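Local coordinates for protein proline-tRNA synthetase class II aaRS (Ybak RNA binding domain plus tRNA synthetase) (Cryptosporidium parvum, PDB 5XIO) that probably attaches L-proline to tRNA(Pro) at the expense of ATP, and binds the inhibitor halofuginone, at residues I408-F413 and K424-P429. Numbering follows the deposited sequence.
Sequences IRVDTF and KMVIAP
Ile408 and Val410 bracket Ile427 through the backbone, the pattern of a parallel strand pair. Ile408 N donates to Met425 O at 3.2 Å, Ile427 N to Ile408 O at 3.0 Å, and Val410 N to Ile427 O at 3.0 Å. All three N-H groups point nearly straight at their acceptors (166-169°), but the acceptors are met differently: the Val410 donor lies almost on the C=O axis of Ile427, whereas Ile427 N sits above the carbonyl plane of Ile408. Beyond this point the pairing changes character. Val410 O receives no N-H from 424-429, because the next residue in the pattern is Pro429, which has none; it meets Ala428 CA in a CA-H...O contact and lies 3.4 Å from Pro429 CD instead.

Side chains pack on both faces. On one, Ile427 CG2, held between its backbone N and carbonyl carbon while CG1 is anti to N (chi1 -171°), lies 3.6 Å from Arg409 CA and 3.8 Å from Arg409 CB. On the other, Val426, which also touches Thr419 of helix 416-421, meets Val410 loosely through their CG2 methyls. The extended Arg409 side chain leads away from Ile427; its NE bonds the syn lone pair of Asp411 OD2 at 3.2 Å in a salt bridge, and its guanidinium makes a cation-pi contact with Phe472.

Outward, strand 490-495 pairs antiparallel with 425-430 through Val426 and Ala428. The parallel pairing of 407-409 with 425-430, with helix 416-421 between them in sequence, makes a beta-alpha-beta unit in the zinc-bearing C-terminal region of prolyl-tRNA synthetase, with the side chain of Pro429 about 9 Å from the zinc ion.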
loop_
_atom_site.group_PDB
_atom_site.type_symbol
_atom_site.label_atom_id
_atom_site.label_comp_id
_atom_site.label_asym_id
_atom_site.label_seq_id
_atom_site.Cartn_x
_atom_site.Cartn_y
_atom_site.Cartn_z
ATOM N N ILE A 408 -0.917 -3.249 39.852
ATOM C CA ILE A 408 -0.891 -3.202 41.311
ATOM C C ILE A 408 -0.407 -1.888 41.872
ATOM O O ILE A 408 0.679 -1.429 41.598
ATOM C CB ILE A 408 -0.081 -4.368 41.866
ATOM C CG1 ILE A 408 -0.821 -5.694 41.498
ATOM C CG2 ILE A 408 0.162 -4.167 43.375
ATOM C CD1 ILE A 408 -0.742 -6.769 42.563
ATOM N N ARG A 409 -1.238 -1.260 42.678
ATOM C CA ARG A 409 -0.830 -0.056 43.340
ATOM C C ARG A 409 0.156 -0.335 44.489
ATOM O O ARG A 409 -0.087 -1.188 45.347
ATOM C CB ARG A 409 -2.023 0.713 43.849
ATOM C CG ARG A 409 -1.611 2.040 44.489
ATOM C CD ARG A 409 -2.651 2.444 45.517
ATOM N NE ARG A 409 -2.379 3.773 46.036
ATOM C CZ ARG A 409 -3.310 4.631 46.463
ATOM N NH1 ARG A 409 -4.609 4.295 46.459
ATOM N NH2 ARG A 409 -2.929 5.841 46.889
ATOM N N VAL A 410 1.263 0.406 44.465
ATOM C CA VAL A 410 2.298 0.412 45.483
ATOM C C VAL A 410 2.584 1.869 45.872
ATOM O O VAL A 410 2.524 2.760 45.023
ATOM C CB VAL A 410 3.564 -0.230 44.913
ATOM C CG1 VAL A 410 4.627 -0.326 45.970
ATOM C CG2 VAL A 410 3.264 -1.627 44.447
ATOM N N ASP A 411 2.866 2.133 47.140
ATOM C CA ASP A 411 3.235 3.495 47.574
ATOM C C ASP A 411 4.650 3.633 48.082
ATOM O O ASP A 411 5.043 4.725 48.424
ATOM C CB ASP A 411 2.246 4.049 48.597
ATOM C CG ASP A 411 0.820 3.935 48.101
ATOM O OD1 ASP A 411 0.273 2.829 48.202
ATOM O OD2 ASP A 411 0.252 4.913 47.563
ATOM N N THR A 412 5.410 2.539 48.109
ATOM C CA THR A 412 6.852 2.588 48.420
ATOM C C THR A 412 7.620 1.464 47.734
ATOM O O THR A 412 7.049 0.463 47.311
ATOM C CB THR A 412 7.161 2.375 49.916
ATOM O OG1 THR A 412 6.986 0.994 50.223
ATOM C CG2 THR A 412 6.274 3.195 50.807
ATOM N N PHE A 413 8.937 1.577 47.751
ATOM C CA PHE A 413 9.780 0.601 47.090
ATOM C C PHE A 413 9.706 -0.885 47.476
ATOM O O PHE A 413 10.046 -1.756 46.646
ATOM C CB PHE A 413 11.227 1.024 47.173
ATOM C CG PHE A 413 12.013 0.499 46.035
ATOM C CD1 PHE A 413 11.680 0.885 44.746
ATOM C CD2 PHE A 413 12.995 -0.440 46.228
ATOM C CE1 PHE A 413 12.350 0.388 43.665
ATOM C CE2 PHE A 413 13.680 -0.946 45.142
ATOM C CZ PHE A 413 13.357 -0.530 43.861
ATOM N N LYS A 424 3.839 -8.484 36.872
ATOM C CA LYS A 424 2.864 -7.349 36.861
ATOM C C LYS A 424 3.447 -5.992 36.632
ATOM O O LYS A 424 4.655 -5.816 36.564
ATOM C CB LYS A 424 2.002 -7.265 38.144
ATOM C CG LYS A 424 1.697 -8.617 38.726
ATOM C CD LYS A 424 0.237 -8.898 38.902
ATOM C CE LYS A 424 0.099 -10.370 39.188
ATOM N NZ LYS A 424 -1.323 -10.680 39.005
ATOM N N MET A 425 2.540 -5.017 36.509
ATOM C CA MET A 425 2.886 -3.639 36.302
ATOM C C MET A 425 2.607 -2.989 37.596
ATOM O O MET A 425 1.855 -3.505 38.377
ATOM C CB MET A 425 1.982 -3.013 35.274
ATOM C CG MET A 425 2.160 -3.584 33.893
ATOM S SD MET A 425 1.552 -2.584 32.520
ATOM C CE MET A 425 -0.157 -3.170 32.400
ATOM N N VAL A 426 3.165 -1.803 37.779
ATOM C CA VAL A 426 3.087 -1.125 38.998
ATOM C C VAL A 426 2.475 0.265 38.759
ATOM O O VAL A 426 2.892 1.003 37.839
ATOM C CB VAL A 426 4.504 -1.059 39.605
ATOM C CG1 VAL A 426 4.705 0.185 40.447
ATOM C CG2 VAL A 426 4.753 -2.261 40.466
ATOM N N ILE A 427 1.507 0.647 39.597
ATOM C CA ILE A 427 1.098 2.035 39.586
ATOM C C ILE A 427 1.541 2.657 40.900
ATOM O O ILE A 427 1.329 2.095 41.942
ATOM C CB ILE A 427 -0.379 2.242 39.191
ATOM C CG1 ILE A 427 -0.645 3.731 39.006
ATOM C CG2 ILE A 427 -1.328 1.573 40.185
ATOM C CD1 ILE A 427 -1.809 4.049 38.100
ATOM N N ALA A 428 2.233 3.791 40.820
ATOM C CA ALA A 428 2.912 4.352 41.966
ATOM C C ALA A 428 2.992 5.895 41.847
ATOM O O ALA A 428 3.153 6.425 40.753
ATOM C CB ALA A 428 4.296 3.731 42.099
ATOM N N PRO A 429 2.858 6.617 42.971
ATOM C CA PRO A 429 2.997 8.068 42.910
ATOM C C PRO A 429 4.490 8.384 42.675
ATOM O O PRO A 429 5.337 7.609 43.134
ATOM C CB PRO A 429 2.570 8.495 44.296
ATOM C CG PRO A 429 2.929 7.346 45.194
ATOM C CD PRO A 429 2.865 6.116 44.355
#